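Local coordinates for protein putative acyl-CoA thioester hydrolase YbhC (Escherichia coli K-12, PDB 3GRH) that is a putative thioesterase lipoprotein of the outer membrane, related to pectinesterases but unable to bind pectin and without pectinesterase activity, at residues A[36-41]-A[377-382]; A[118-123]-A[144-149]; A[192-197]-A[224-229]; A[311-316]-A[401-406]. One frame throughout, in Å; residues are numbered along the deposited sequence.

Interaction 1 (A[36-41]-A[377-382]); sequences SRPILS and RPFAGN
P38 and F379 meet beside the last strand, 403-407, of a right-handed parallel beta-helix, the fold of carbohydrate esterase family 8. Residues 36-41 come from the N-terminal extension. Residues 377-382 form a loop that leaves strand 369-373.

The apolar contacts centre on the proline ring. P38 CD lies at the edge of the F379 ring, near its plane, 4.1 Å from F379 CZ. The two side chains come from opposite directions. F379 has its CG anti to the backbone N (chi1 177°), and this swings the ring toward the N-terminal segment. P38 CG rests 3.8 Å from G381 CA. A side chain on G381 would probably collide with the proline ring, and its absence is consistent with this close approach. P38 CB also touches the carbonyl of N382, 4.0 Å from its O. The rings of F379 and W369 also meet, with planes about 25° apart.

Polar groups contribute only packing between the two segments, and no hydrogen bond joins them. S36 O approaches the F379 ring obliquely, 3.5 Å from F379 CE2. F379 is also about 7 Å, side chain to side chain, from R340, which by similarity to relatives probably binds substrate.

Bonds to third parties tie the segments to the fold. R37 pairs with E406 in a salt bridge. R394 bridges both segments: its NH1 binds N382 O and its NH2 binds I39 O.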
loop_
_atom_site.group_PDB
_atom_site.type_symbol
_atom_site.label_atom_id
_atom_site.label_comp_id
_atom_site.label_asym_id
_atom_site.label_seq_id
_atom_site.Cartn_x
_atom_site.Cartn_y
_atom_site.Cartn_z
ATOM N N SER A 36 -18.089 10.097 14.741
ATOM C CA SER A 36 -16.739 10.453 14.301
ATOM C C SER A 36 -15.789 9.272 14.278
ATOM O O SER A 36 -14.766 9.331 13.665
ATOM C CB SER A 36 -16.170 11.527 15.174
ATOM O OG SER A 36 -16.915 12.729 14.929
ATOM N N ARG A 37 -16.109 8.229 15.041
ATOM C CA ARG A 37 -15.206 7.091 15.281
ATOM C C ARG A 37 -16.030 5.830 15.524
ATOM O O ARG A 37 -16.231 5.390 16.650
ATOM C CB ARG A 37 -14.284 7.349 16.465
ATOM C CG ARG A 37 -13.164 6.386 16.549
ATOM C CD ARG A 37 -12.113 6.857 17.574
ATOM N NE ARG A 37 -10.876 6.147 17.365
ATOM C CZ ARG A 37 -9.707 6.479 17.848
ATOM N NH1 ARG A 37 -9.584 7.509 18.695
ATOM N NH2 ARG A 37 -8.667 5.721 17.522
ATOM N N PRO A 38 -16.538 5.246 14.459
ATOM C CA PRO A 38 -17.336 4.070 14.643
ATOM C C PRO A 38 -16.503 2.834 14.987
ATOM O O PRO A 38 -15.429 2.639 14.426
ATOM C CB PRO A 38 -18.007 3.855 13.283
ATOM C CG PRO A 38 -17.541 4.879 12.414
ATOM C CD PRO A 38 -16.532 5.746 13.069
ATOM N N ILE A 39 -17.054 2.027 15.877
ATOM C CA ILE A 39 -16.402 0.883 16.450
ATOM C C ILE A 39 -17.275 -0.313 16.181
ATOM O O ILE A 39 -18.421 -0.298 16.479
ATOM C CB ILE A 39 -16.161 1.010 17.969
ATOM C CG1 ILE A 39 -15.322 2.265 18.315
ATOM C CG2 ILE A 39 -15.493 -0.244 18.524
ATOM C CD1 ILE A 39 -13.937 2.365 17.720
ATOM N N LEU A 40 -16.697 -1.348 15.606
ATOM C CA LEU A 40 -17.389 -2.603 15.296
ATOM C C LEU A 40 -17.651 -3.445 16.516
ATOM O O LEU A 40 -16.918 -3.439 17.502
ATOM C CB LEU A 40 -16.521 -3.462 14.354
ATOM C CG LEU A 40 -16.195 -2.917 12.997
ATOM C CD1 LEU A 40 -15.272 -3.853 12.200
ATOM C CD2 LEU A 40 -17.503 -2.587 12.276
ATOM N N SER A 41 -18.805 -4.117 16.499
ATOM C CA SER A 41 -19.078 -5.173 17.450
ATOM C C SER A 41 -18.297 -6.416 17.128
ATOM O O SER A 41 -17.810 -6.579 16.049
ATOM C CB SER A 41 -20.564 -5.565 17.475
ATOM O OG SER A 41 -20.960 -6.274 16.301
ATOM N N ARG A 377 -16.433 15.040 0.343
ATOM C CA ARG A 377 -17.581 14.446 0.978
ATOM C C ARG A 377 -17.359 14.371 2.490
ATOM O O ARG A 377 -16.372 13.785 2.952
ATOM C CB ARG A 377 -17.799 13.061 0.435
ATOM C CG ARG A 377 -18.904 12.330 1.163
ATOM C CD ARG A 377 -19.218 10.972 0.572
ATOM N NE ARG A 377 -18.073 10.056 0.398
ATOM C CZ ARG A 377 -18.013 8.804 0.818
ATOM N NH1 ARG A 377 -18.986 8.284 1.558
ATOM N NH2 ARG A 377 -16.949 8.109 0.519
ATOM N N PRO A 378 -18.220 14.992 3.275
ATOM C CA PRO A 378 -17.964 15.022 4.706
ATOM C C PRO A 378 -17.906 13.642 5.328
ATOM O O PRO A 378 -18.656 12.773 4.935
ATOM C CB PRO A 378 -19.161 15.808 5.243
ATOM C CG PRO A 378 -19.545 16.666 4.116
ATOM C CD PRO A 378 -19.376 15.841 2.903
ATOM N N PHE A 379 -17.023 13.438 6.312
ATOM C CA PHE A 379 -16.959 12.137 6.931
ATOM C C PHE A 379 -18.266 11.877 7.659
ATOM O O PHE A 379 -18.800 12.793 8.327
ATOM C CB PHE A 379 -15.840 11.999 7.929
ATOM C CG PHE A 379 -15.851 10.693 8.581
ATOM C CD1 PHE A 379 -15.428 9.569 7.877
ATOM C CD2 PHE A 379 -16.262 10.525 9.898
ATOM C CE1 PHE A 379 -15.438 8.301 8.461
ATOM C CE2 PHE A 379 -16.299 9.245 10.465
ATOM C CZ PHE A 379 -15.868 8.145 9.759
ATOM N N ALA A 380 -18.802 10.670 7.515
ATOM C CA ALA A 380 -20.060 10.276 8.182
ATOM C C ALA A 380 -19.974 8.876 8.657
ATOM O O ALA A 380 -19.956 7.950 7.873
ATOM C CB ALA A 380 -21.235 10.388 7.171
ATOM N N GLY A 381 -19.874 8.696 9.956
ATOM C CA GLY A 381 -19.737 7.404 10.530
ATOM C C GLY A 381 -21.102 6.889 10.912
ATOM O O GLY A 381 -21.936 7.633 11.431
ATOM N N ASN A 382 -21.335 5.607 10.660
ATOM C CA ASN A 382 -22.633 4.991 10.950
ATOM C C ASN A 382 -22.635 4.289 12.284
ATOM O O ASN A 382 -21.895 3.356 12.506
ATOM C CB ASN A 382 -22.957 3.950 9.907
ATOM C CG ASN A 382 -24.347 3.414 10.009
ATOM O OD1 ASN A 382 -25.168 3.755 10.934
ATOM N ND2 ASN A 382 -24.674 2.593 9.049
#

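Interaction 2 (A[118-123]-A[144-149]); sequences QGTVYV and IGLSLD
Q118 lays its CG across the L146 side chain, 3.6 Å from L146 CD1. The other branch of that leucine meets T120, with L146 CD2 3.8 Å from T120 CG2. The two methyls of L146 thus reach the residues on either side of G119. Its chi1 of -165° holds CG anti to the backbone N and turns CD1 to Q118 and CD2 to T120. An alanine here would remove both methyls and is likely to leave a gap between Q118 and T120.

T120 CG2 also touches L148 CD1 at 4.1 Å, the two side chains crossing at about a right angle. The polar branch of T120 is used elsewhere: its OG1 bonds to Y167 OH. Further along, V121 CG2 packs on I144 CG2 at 4.2 Å, and both residues touch I92 of helix 92-100.

One backbone hydrogen bond joins the segments. G119 N donates to G145 O at 2.9 Å, with an N-H...O angle of 160° and the donor tilted from the carbonyl plane. Q118 CA adds a CA-H...O contact to the same oxygen at 3.2 Å. G119 has a positive phi, where a side chain would crowd the carbonyl oxygen of Q118.

The touching parts, 118-121 and 144-148, run 88° apart end to end, and the strand pairing is limited to one bridge. This parallel bridge, Q118 with G145, joins neighbouring strands 115-123 and 142-146 of the right-handed parallel beta-helix.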
loop_
_atom_site.group_PDB
_atom_site.type_symbol
_atom_site.label_atom_id
_atom_site.label_comp_id
_atom_site.label_asym_id
_atom_site.label_seq_id
_atom_site.Cartn_x
_atom_site.Cartn_y
_atom_site.Cartn_z
ATOM N N GLN A 118 19.799 3.609 -7.748
ATOM C CA GLN A 118 18.970 4.748 -8.189
ATOM C C GLN A 118 18.270 4.359 -9.508
ATOM O O GLN A 118 18.885 3.911 -10.461
ATOM C CB GLN A 118 19.813 6.028 -8.383
ATOM C CG GLN A 118 18.955 7.269 -8.811
ATOM C CD GLN A 118 19.716 8.503 -9.327
ATOM O OE1 GLN A 118 20.633 8.414 -10.178
ATOM N NE2 GLN A 118 19.306 9.667 -8.856
ATOM N N GLY A 119 16.963 4.541 -9.568
ATOM C CA GLY A 119 16.213 4.377 -10.785
ATOM C C GLY A 119 14.944 3.599 -10.534
ATOM O O GLY A 119 14.798 2.886 -9.533
ATOM N N THR A 120 14.029 3.704 -11.485
ATOM C CA THR A 120 12.805 2.976 -11.425
ATOM C C THR A 120 13.016 1.481 -11.554
ATOM O O THR A 120 13.980 1.023 -12.186
ATOM C CB THR A 120 11.857 3.455 -12.531
ATOM O OG1 THR A 120 12.530 3.382 -13.784
ATOM C CG2 THR A 120 11.296 4.860 -12.278
ATOM N N VAL A 121 12.027 0.703 -11.066
ATOM C CA VAL A 121 12.008 -0.762 -11.300
ATOM C C VAL A 121 10.557 -0.998 -11.682
ATOM O O VAL A 121 9.638 -0.794 -10.884
ATOM C CB VAL A 121 12.326 -1.532 -10.055
ATOM C CG1 VAL A 121 12.169 -3.028 -10.297
ATOM C CG2 VAL A 121 13.729 -1.234 -9.546
ATOM N N TYR A 122 10.352 -1.443 -12.899
ATOM C CA TYR A 122 9.016 -1.788 -13.411
ATOM C C TYR A 122 8.996 -3.294 -13.626
ATOM O O TYR A 122 9.849 -3.867 -14.330
ATOM C CB TYR A 122 8.790 -1.119 -14.720
ATOM C CG TYR A 122 8.505 0.370 -14.717
ATOM C CD1 TYR A 122 8.485 1.123 -13.532
ATOM C CD2 TYR A 122 8.369 1.021 -15.903
ATOM C CE1 TYR A 122 8.283 2.474 -13.547
ATOM C CE2 TYR A 122 8.189 2.363 -15.908
ATOM C CZ TYR A 122 8.100 3.053 -14.752
ATOM O OH TYR A 122 7.870 4.450 -14.787
ATOM N N VAL A 123 8.043 -3.955 -12.962
ATOM C CA VAL A 123 7.951 -5.435 -13.038
ATOM C C VAL A 123 6.665 -5.726 -13.776
ATOM O O VAL A 123 5.592 -5.485 -13.267
ATOM C CB VAL A 123 7.916 -6.119 -11.669
ATOM C CG1 VAL A 123 8.071 -7.644 -11.812
ATOM C CG2 VAL A 123 9.098 -5.633 -10.799
ATOM N N ILE A 144 16.380 1.256 -2.858
ATOM C CA ILE A 144 15.917 1.478 -4.215
ATOM C C ILE A 144 15.208 2.816 -4.231
ATOM O O ILE A 144 14.330 3.053 -3.409
ATOM C CB ILE A 144 14.896 0.409 -4.593
ATOM C CG1 ILE A 144 15.579 -0.950 -4.620
ATOM C CG2 ILE A 144 14.229 0.794 -5.956
ATOM C CD1 ILE A 144 14.499 -2.065 -4.828
ATOM N N GLY A 145 15.644 3.758 -5.047
ATOM C CA GLY A 145 15.039 5.080 -4.960
ATOM C C GLY A 145 15.211 5.905 -6.224
ATOM O O GLY A 145 16.083 5.714 -7.063
ATOM N N LEU A 146 14.324 6.856 -6.330
ATOM C CA LEU A 146 14.384 7.910 -7.359
ATOM C C LEU A 146 13.420 9.027 -6.856
ATOM O O LEU A 146 12.534 8.724 -6.057
ATOM C CB LEU A 146 13.931 7.426 -8.748
ATOM C CG LEU A 146 14.264 8.266 -9.927
ATOM C CD1 LEU A 146 15.783 8.309 -10.111
ATOM C CD2 LEU A 146 13.531 7.738 -11.162
ATOM N N SER A 147 13.585 10.260 -7.315
ATOM C CA SER A 147 12.668 11.353 -6.978
ATOM C C SER A 147 11.754 11.585 -8.138
ATOM O O SER A 147 12.191 11.979 -9.208
ATOM C CB SER A 147 13.419 12.645 -6.689
ATOM O OG SER A 147 14.236 12.499 -5.554
ATOM N N LEU A 148 10.455 11.347 -7.965
ATOM C CA LEU A 148 9.475 11.607 -8.991
ATOM C C LEU A 148 8.223 12.215 -8.383
ATOM O O LEU A 148 7.747 11.780 -7.338
ATOM C CB LEU A 148 9.042 10.354 -9.673
ATOM C CG LEU A 148 10.075 9.566 -10.430
ATOM C CD1 LEU A 148 9.412 8.220 -10.874
ATOM C CD2 LEU A 148 10.734 10.367 -11.608
ATOM N N ASP A 149 7.738 13.255 -8.984
ATOM C CA ASP A 149 6.577 14.017 -8.482
ATOM C C ASP A 149 5.484 13.982 -9.544
ATOM O O ASP A 149 5.742 14.262 -10.686
ATOM C CB ASP A 149 7.015 15.445 -8.247
ATOM C CG ASP A 149 5.956 16.376 -7.575
ATOM O OD1 ASP A 149 4.710 16.207 -7.631
ATOM O OD2 ASP A 149 6.405 17.407 -6.953
#

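Interaction 3 (A[192-197]-A[224-229]); sequences CSAVFW and PAVALR
R229 lays its guanidinium flat on the indole of W197, centres 3.9 Å apart and planes at 23°. The extended arginine chain, CG to NE, runs along the indole, and R229 CD packs over the five-membered ring as a CH-pi contact. W197 NE1 and R229 NE lie 3.3 Å apart, but both are donors and do not bond each other. At the root of the arginine, A194 CB sits 3.7 Å from R229 CB and equally close to V226 CG1. F196 and L228 run side by side, with L228 CD1 tight against F196 CD2 at 3.3 Å.

The backbones carry these pairs in parallel register. R229 N donates to F196 O at 2.8 Å, and F196 N donates to A227 O. These are adjacent strands of a right-handed parallel beta-helix: F196 and L228 share one face, W197 and R229 the other. Before the strands begin, V226 N donates almost straight (173°) to S193 OG. S193 OG is also hydrogen-bonded to V190 O.

A second shell holds the ends of the stacked pair by hydrogen bonds and a salt bridge. D231 takes both donors, OD1 from R229 NE and OD2 from W197 NE1. N258 OD1 binds R229 NH1. Y122 meets W197 edge-to-face, and helix 174-181 packs on the indole. The disulfide from C192 to C180 ties the same helix to the start of residues 192-197. The P224 side chain lies about 8 Å from that of D280, the predicted nucleophile.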
loop_
_atom_site.group_PDB
_atom_site.type_symbol
_atom_site.label_atom_id
_atom_site.label_comp_id
_atom_site.label_asym_id
_atom_site.label_seq_id
_atom_site.Cartn_x
_atom_site.Cartn_y
_atom_site.Cartn_z
ATOM N N CYS A 192 1.936 7.755 -12.472
ATOM C CA CYS A 192 3.213 7.607 -13.115
ATOM C C CYS A 192 4.345 7.990 -12.215
ATOM O O CYS A 192 5.498 8.023 -12.658
ATOM C CB CYS A 192 3.301 8.515 -14.302
ATOM S SG CYS A 192 2.047 8.114 -15.573
ATOM N N SER A 193 4.080 8.328 -10.964
ATOM C CA SER A 193 5.156 8.829 -10.093
ATOM C C SER A 193 5.854 7.733 -9.308
ATOM O O SER A 193 6.693 8.018 -8.517
ATOM C CB SER A 193 4.598 9.862 -9.069
ATOM O OG SER A 193 3.740 9.197 -8.126
ATOM N N ALA A 194 5.507 6.473 -9.525
ATOM C CA ALA A 194 6.094 5.394 -8.731
ATOM C C ALA A 194 7.518 5.082 -9.043
ATOM O O ALA A 194 7.838 4.914 -10.234
ATOM C CB ALA A 194 5.201 4.066 -8.806
ATOM N N VAL A 195 8.328 4.845 -8.020
ATOM C CA VAL A 195 9.719 4.376 -8.214
ATOM C C VAL A 195 9.694 2.906 -8.599
ATOM O O VAL A 195 10.395 2.472 -9.485
ATOM C CB VAL A 195 10.571 4.610 -6.930
ATOM C CG1 VAL A 195 11.969 3.998 -7.115
ATOM C CG2 VAL A 195 10.611 6.118 -6.593
ATOM N N PHE A 196 8.937 2.112 -7.847
ATOM C CA PHE A 196 8.814 0.678 -8.041
ATOM C C PHE A 196 7.367 0.453 -8.402
ATOM O O PHE A 196 6.481 0.749 -7.620
ATOM C CB PHE A 196 9.183 -0.066 -6.738
ATOM C CG PHE A 196 9.436 -1.478 -6.890
ATOM C CD1 PHE A 196 10.730 -2.006 -6.756
ATOM C CD2 PHE A 196 8.456 -2.323 -7.220
ATOM C CE1 PHE A 196 10.954 -3.326 -6.900
ATOM C CE2 PHE A 196 8.716 -3.720 -7.433
ATOM C CZ PHE A 196 9.985 -4.169 -7.256
ATOM N N TRP A 197 7.133 -0.069 -9.601
ATOM C CA TRP A 197 5.767 -0.342 -10.086
ATOM C C TRP A 197 5.720 -1.727 -10.625
ATOM O O TRP A 197 6.451 -2.098 -11.502
ATOM C CB TRP A 197 5.439 0.620 -11.186
ATOM C CG TRP A 197 4.155 0.450 -11.902
ATOM C CD1 TRP A 197 3.085 -0.297 -11.520
ATOM C CD2 TRP A 197 3.759 1.097 -13.132
ATOM N NE1 TRP A 197 2.092 -0.196 -12.455
ATOM C CE2 TRP A 197 2.505 0.605 -13.470
ATOM C CE3 TRP A 197 4.422 1.919 -14.045
ATOM C CZ2 TRP A 197 1.840 0.991 -14.618
ATOM C CZ3 TRP A 197 3.740 2.350 -15.132
ATOM C CH2 TRP A 197 2.493 1.879 -15.435
ATOM N N PRO A 224 2.222 14.305 -5.133
ATOM C CA PRO A 224 2.162 12.832 -5.111
ATOM C C PRO A 224 3.515 12.288 -5.513
ATOM O O PRO A 224 4.071 12.641 -6.543
ATOM C CB PRO A 224 1.095 12.510 -6.142
ATOM C CG PRO A 224 0.438 13.798 -6.415
ATOM C CD PRO A 224 1.367 14.872 -6.186
ATOM N N ALA A 225 4.044 11.356 -4.750
ATOM C CA ALA A 225 5.299 10.791 -5.051
ATOM C C ALA A 225 5.353 9.352 -4.502
ATOM O O ALA A 225 5.911 9.071 -3.410
ATOM C CB ALA A 225 6.358 11.655 -4.461
ATOM N N VAL A 226 4.853 8.455 -5.333
ATOM C CA VAL A 226 4.716 7.075 -4.924
ATOM C C VAL A 226 6.056 6.394 -4.846
ATOM O O VAL A 226 6.893 6.524 -5.747
ATOM C CB VAL A 226 3.764 6.326 -5.923
ATOM C CG1 VAL A 226 3.667 4.852 -5.531
ATOM C CG2 VAL A 226 2.399 6.990 -5.997
ATOM N N ALA A 227 6.259 5.638 -3.765
ATOM C CA ALA A 227 7.412 4.792 -3.599
ATOM C C ALA A 227 7.146 3.460 -4.285
ATOM O O ALA A 227 7.842 3.084 -5.154
ATOM C CB ALA A 227 7.729 4.595 -2.158
ATOM N N LEU A 228 6.108 2.749 -3.850
ATOM C CA LEU A 228 5.784 1.389 -4.357
ATOM C C LEU A 228 4.357 1.441 -4.846
ATOM O O LEU A 228 3.477 1.732 -4.097
ATOM C CB LEU A 228 5.884 0.393 -3.245
ATOM C CG LEU A 228 5.528 -1.023 -3.636
ATOM C CD1 LEU A 228 6.225 -1.611 -4.834
ATOM C CD2 LEU A 228 5.831 -1.876 -2.374
ATOM N N ARG A 229 4.147 1.021 -6.089
ATOM C CA ARG A 229 2.832 0.764 -6.649
ATOM C C ARG A 229 2.724 -0.683 -7.015
ATOM O O ARG A 229 3.635 -1.229 -7.660
ATOM C CB ARG A 229 2.647 1.571 -7.866
ATOM C CG ARG A 229 1.412 1.258 -8.630
ATOM C CD ARG A 229 1.087 2.147 -9.752
ATOM N NE ARG A 229 0.009 1.615 -10.596
ATOM C CZ ARG A 229 -0.302 2.142 -11.772
ATOM N NH1 ARG A 229 0.309 3.238 -12.218
ATOM N NH2 ARG A 229 -1.195 1.541 -12.510
#

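Interaction 4 (A[311-316]-A[401-406]); sequences PATLSN and YNRMWE
R403 NH2 is gripped by two carbonyl oxygens. L314 O lies 3.0 Å from R403 NH2, at the guanidinium edge, in a weak bond with an N-H...O angle of 135°. N349 O is the second acceptor. R403 NH1 turns to I317 O. The arginine chain bends at chi3 (-67°), which carries the guanidinium across to the loop 311-316.

T313 crosses the arginine obliquely, its CG2 3.7 Å from R403 NH2. The hydroxyl of this threonine is engaged by Q351 N. S315 CA adds a looser contact at 3.9 Å from R403 NH2. A leucine in place of R403 would probably leave the carbonyls of L314, I317 and N349 without their guanidinium N-H donors and the loop less firmly held to strand 403-407.

Nearer the predicted active site the contact is apolar and light: P311 CD stands 4.4 Å from M404 CE. The M404 side chain is about 5 Å from that of R340, a substrate-binding residue by similarity, and the P311 side chain is about 7 Å from that of D280, the predicted nucleophile. A charged group thus sits where backbone carbonyls converge, joining strand 403-407 to two loops, one holding L314 and I317, the other N349.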
loop_
_atom_site.group_PDB
_atom_site.type_symbol
_atom_site.label_atom_id
_atom_site.label_comp_id
_atom_site.label_asym_id
_atom_site.label_seq_id
_atom_site.Cartn_x
_atom_site.Cartn_y
_atom_site.Cartn_z
ATOM N N PRO A 311 -8.263 4.702 1.033
ATOM C CA PRO A 311 -8.810 3.687 0.181
ATOM C C PRO A 311 -9.782 4.290 -0.881
ATOM O O PRO A 311 -10.583 5.232 -0.591
ATOM C CB PRO A 311 -9.542 2.789 1.161
ATOM C CG PRO A 311 -9.807 3.570 2.299
ATOM C CD PRO A 311 -8.814 4.651 2.387
ATOM N N ALA A 312 -9.736 3.672 -2.044
ATOM C CA ALA A 312 -10.536 3.995 -3.203
ATOM C C ALA A 312 -11.462 2.819 -3.582
ATOM O O ALA A 312 -11.797 2.592 -4.756
ATOM C CB ALA A 312 -9.659 4.383 -4.406
ATOM N N THR A 313 -11.826 2.017 -2.615
ATOM C CA THR A 313 -12.569 0.822 -2.790
ATOM C C THR A 313 -13.924 1.125 -3.499
ATOM O O THR A 313 -14.687 2.039 -3.109
ATOM C CB THR A 313 -12.883 0.255 -1.442
ATOM O OG1 THR A 313 -11.744 0.399 -0.573
ATOM C CG2 THR A 313 -13.338 -1.269 -1.536
ATOM N N LEU A 314 -14.290 0.280 -4.457
ATOM C CA LEU A 314 -15.509 0.446 -5.183
ATOM C C LEU A 314 -16.672 0.181 -4.226
ATOM O O LEU A 314 -16.592 -0.657 -3.359
ATOM C CB LEU A 314 -15.591 -0.557 -6.340
ATOM C CG LEU A 314 -14.635 -0.196 -7.441
ATOM C CD1 LEU A 314 -14.451 -1.401 -8.375
ATOM C CD2 LEU A 314 -15.127 1.024 -8.161
ATOM N N SER A 315 -17.777 0.898 -4.418
ATOM C CA SER A 315 -18.861 0.819 -3.417
ATOM C C SER A 315 -19.576 -0.516 -3.407
ATOM O O SER A 315 -20.165 -0.882 -2.373
ATOM C CB SER A 315 -19.930 1.884 -3.651
ATOM O OG SER A 315 -19.450 3.203 -3.489
ATOM N N ASN A 316 -19.498 -1.300 -4.494
ATOM C CA ASN A 316 -20.047 -2.639 -4.563
ATOM C C ASN A 316 -19.145 -3.740 -4.027
ATOM O O ASN A 316 -19.535 -4.921 -3.975
ATOM C CB ASN A 316 -20.443 -3.024 -5.990
ATOM C CG ASN A 316 -19.265 -2.972 -6.962
ATOM O OD1 ASN A 316 -18.740 -1.913 -7.186
ATOM N ND2 ASN A 316 -18.815 -4.139 -7.490
ATOM N N TYR A 401 -23.006 6.353 4.224
ATOM C CA TYR A 401 -21.993 6.554 5.232
ATOM C C TYR A 401 -20.639 6.084 4.746
ATOM O O TYR A 401 -20.529 5.298 3.799
ATOM C CB TYR A 401 -22.370 5.757 6.489
ATOM C CG TYR A 401 -23.651 6.245 7.064
ATOM C CD1 TYR A 401 -23.677 7.315 7.946
ATOM C CD2 TYR A 401 -24.795 5.598 6.787
ATOM C CE1 TYR A 401 -24.805 7.737 8.505
ATOM C CE2 TYR A 401 -25.986 6.054 7.312
ATOM C CZ TYR A 401 -25.979 7.116 8.156
ATOM O OH TYR A 401 -27.167 7.582 8.692
ATOM N N ASN A 402 -19.589 6.459 5.481
ATOM C CA ASN A 402 -18.279 5.940 5.175
ATOM C C ASN A 402 -18.145 4.514 5.711
ATOM O O ASN A 402 -18.981 4.039 6.444
ATOM C CB ASN A 402 -17.240 6.888 5.766
ATOM C CG ASN A 402 -17.010 8.103 4.924
ATOM O OD1 ASN A 402 -16.266 8.092 3.895
ATOM N ND2 ASN A 402 -17.663 9.175 5.280
ATOM N N ARG A 403 -17.080 3.860 5.324
ATOM C CA ARG A 403 -16.775 2.473 5.636
ATOM C C ARG A 403 -15.383 2.357 6.224
ATOM O O ARG A 403 -14.607 1.472 5.911
ATOM C CB ARG A 403 -16.871 1.643 4.353
ATOM C CG ARG A 403 -18.206 1.622 3.738
ATOM C CD ARG A 403 -18.387 0.470 2.777
ATOM N NE ARG A 403 -17.516 0.633 1.600
ATOM C CZ ARG A 403 -17.355 -0.251 0.649
ATOM N NH1 ARG A 403 -17.947 -1.396 0.777
ATOM N NH2 ARG A 403 -16.589 0.009 -0.387
ATOM N N MET A 404 -15.130 3.216 7.197
ATOM C CA MET A 404 -13.880 3.264 7.959
ATOM C C MET A 404 -14.183 2.946 9.433
ATOM O O MET A 404 -14.929 3.652 10.134
ATOM C CB MET A 404 -13.232 4.646 7.663
ATOM C CG MET A 404 -13.163 4.778 6.213
ATOM S SD MET A 404 -13.233 6.344 5.584
ATOM C CE MET A 404 -11.530 6.341 5.473
ATOM N N TRP A 405 -13.602 1.842 9.876
ATOM C CA TRP A 405 -13.954 1.212 11.141
ATOM C C TRP A 405 -12.779 0.774 12.002
ATOM O O TRP A 405 -11.700 0.562 11.467
ATOM C CB TRP A 405 -14.720 -0.080 10.891
ATOM C CG TRP A 405 -15.779 -0.046 9.830
ATOM C CD1 TRP A 405 -15.612 -0.420 8.584
ATOM C CD2 TRP A 405 -17.154 0.404 9.943
ATOM N NE1 TRP A 405 -16.810 -0.297 7.873
ATOM C CE2 TRP A 405 -17.746 0.264 8.676
ATOM C CE3 TRP A 405 -17.921 0.932 10.969
ATOM C CZ2 TRP A 405 -19.084 0.588 8.435
ATOM C CZ3 TRP A 405 -19.245 1.260 10.721
ATOM C CH2 TRP A 405 -19.821 1.080 9.509
ATOM N N GLU A 406 -13.018 0.701 13.326
ATOM C CA GLU A 406 -12.033 0.223 14.256
ATOM C C GLU A 406 -12.617 -0.863 15.086
ATOM O O GLU A 406 -13.810 -0.925 15.284
ATOM C CB GLU A 406 -11.591 1.309 15.161
ATOM C CG GLU A 406 -10.718 2.344 14.470
ATOM C CD GLU A 406 -10.308 3.353 15.416
ATOM O OE1 GLU A 406 -9.354 3.162 16.279
ATOM O OE2 GLU A 406 -11.063 4.327 15.406
#

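Overall arrangement
Interactions 2 and 3 sit together, centres 7 Å apart, and share neighbouring strands 115-123 and 196-198, with a probable hydrogen bond from V121 N to V195 O. Interactions 1 and 4 form the other pair, centres 10 Å apart, joined by a probable hydrogen bond from N402 N to A380 O. All four are largely buried. Interaction 3 is wholly so and has the most backbone bonds. Interaction 2 reaches the surface at Q118. Interaction 1 joins an N-terminal segment with a short strand to a loop, and S36 and F379 are partly exposed. In interaction 4 S315 is partly exposed. Interactions 1 and 4, near strand 403-407, rest on apolar packing and one arginine.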